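Local atomic coordinates of LPG0439 HIT-related domain-containing protein (Legionella pneumophila subsp. pneumophila, PDB entry 5L0L), a protein that is of unknown function but carries a HIT-related domain and, as a full-length protein, is probably anchored in a membrane by a transmembrane helix. Residues E140-A143 / G144-L147. Sequence-based numbering, arbitrary orientation.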
loop_
_atom_site.group_PDB
_atom_site.type_symbol
_atom_site.label_atom_id
_atom_site.label_comp_id
_atom_site.label_asym_id
_atom_site.label_seq_id
_atom_site.Cartn_x
_atom_site.Cartn_y
_atom_site.Cartn_z
ATOM N N GLU A 140 -24.346 -1.604 6.382
ATOM C CA GLU A 140 -23.981 -0.347 7.064
ATOM C C GLU A 140 -23.116 -0.666 8.273
ATOM O O GLU A 140 -23.605 -0.719 9.407
ATOM C CB GLU A 140 -25.250 0.469 7.393
ATOM C CG GLU A 140 -26.032 0.774 6.089
ATOM C CD GLU A 140 -27.146 1.812 6.254
ATOM O OE1 GLU A 140 -27.638 2.006 7.378
ATOM O OE2 GLU A 140 -27.529 2.422 5.222
ATOM N N TYR A 141 -21.824 -0.861 8.018
ATOM C CA TYR A 141 -20.848 -1.163 9.072
ATOM C C TYR A 141 -20.792 -0.004 10.079
ATOM O O TYR A 141 -20.576 -0.218 11.291
ATOM C CB TYR A 141 -19.463 -1.484 8.496
ATOM C CG TYR A 141 -19.395 -2.781 7.737
ATOM C CD1 TYR A 141 -19.673 -2.836 6.375
ATOM C CD2 TYR A 141 -19.028 -3.965 8.371
ATOM C CE1 TYR A 141 -19.598 -4.036 5.671
ATOM C CE2 TYR A 141 -18.975 -5.177 7.673
ATOM C CZ TYR A 141 -19.260 -5.210 6.330
ATOM O OH TYR A 141 -19.195 -6.410 5.658
ATOM N N ILE A 142 -21.002 1.208 9.584
ATOM C CA ILE A 142 -21.298 2.380 10.404
ATOM C C ILE A 142 -22.766 2.699 10.132
ATOM O O ILE A 142 -23.159 2.806 8.969
ATOM C CB ILE A 142 -20.386 3.530 10.006
ATOM C CG1 ILE A 142 -18.929 3.168 10.336
ATOM C CG2 ILE A 142 -20.807 4.807 10.677
ATOM C CD1 ILE A 142 -17.906 4.135 9.782
ATOM N N ALA A 143 -23.583 2.778 11.196
ATOM C CA ALA A 143 -25.032 2.956 11.037
ATOM C C ALA A 143 -25.381 4.136 10.128
ATOM O O ALA A 143 -24.874 5.254 10.291
ATOM C CB ALA A 143 -25.746 3.069 12.396
ATOM N N GLY A 144 -26.200 3.850 9.119
ATOM C CA GLY A 144 -26.674 4.849 8.148
ATOM C C GLY A 144 -25.737 5.001 6.951
ATOM O O GLY A 144 -26.025 5.779 6.034
ATOM N N VAL A 145 -24.616 4.267 6.926
ATOM C CA VAL A 145 -23.627 4.477 5.851
ATOM C C VAL A 145 -23.256 3.112 5.243
ATOM O O VAL A 145 -22.430 2.393 5.789
ATOM C CB VAL A 145 -22.354 5.184 6.361
ATOM C CG1 VAL A 145 -21.495 5.624 5.170
ATOM C CG2 VAL A 145 -22.647 6.356 7.304
ATOM N N PRO A 146 -23.838 2.768 4.090
ATOM C CA PRO A 146 -23.451 1.517 3.427
ATOM C C PRO A 146 -21.975 1.602 3.031
ATOM O O PRO A 146 -21.500 2.677 2.665
ATOM C CB PRO A 146 -24.313 1.480 2.151
ATOM C CG PRO A 146 -25.292 2.565 2.309
ATOM C CD PRO A 146 -24.860 3.517 3.347
ATOM N N LEU A 147 -21.285 0.487 3.128
ATOM C CA LEU A 147 -19.882 0.444 2.776
ATOM C C LEU A 147 -19.633 0.878 1.331
ATOM O O LEU A 147 -18.761 1.701 1.072
ATOM C CB LEU A 147 -19.331 -0.970 3.006
ATOM C CG LEU A 147 -17.816 -1.135 2.725
ATOM C CD1 LEU A 147 -17.000 -0.351 3.747
ATOM C CD2 LEU A 147 -17.438 -2.621 2.720
#
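V145 N donates to I142 O at 2.9 Å, closing a tight turn over A143 and G144. The bond bends moderately, with 147° at the hydrogen, and the donor sits a little off the carbonyl plane of I142. G144 takes the positive phi that a type II turn asks of its third residue.

The side chain of E140 reaches forward to the turn. Its CG lies beside the backbone N (chi1 -58°) and the chain then runs extended, which carries the carboxylate past the V145 backbone to the N-H of G144. OE1 accepts the hydrogen bond from G144 N at 2.9 Å. At 129° that bond is weak. The other oxygen, OE2, rests 3.4 Å from CD of P146, whose ring runs alongside the glutamate and points the same way. On the backbone, the CA-H of E140 is directed at V145 O, with 3.4 Å between E140 CA and that oxygen. The same oxygen is hydrogen-bonded to the hydroxyl of Y49, which also bonds to I142 N, so a single tyrosine bridges both arms of the turn.

Apolar contacts fall into two groups. I142 and V145 lie side by side, their CG2 methyls 4.1 Å apart; I142 packs on C182, M185 and F186 of helix 176-194 and V145 on E178. Further along, CB of L147 comes to the ring edge of Y141, 3.9 Å from CD1, and CD2 of L147 approaches CE1. L95 and Y49 pack against both of these residues, while the Y141 hydroxyl bonds to D136 N.

The whole is a type II beta turn from I142 to V145 in the loop between strand 128-134 and helix 176-194 of the HIT-related domain, packed on that helix.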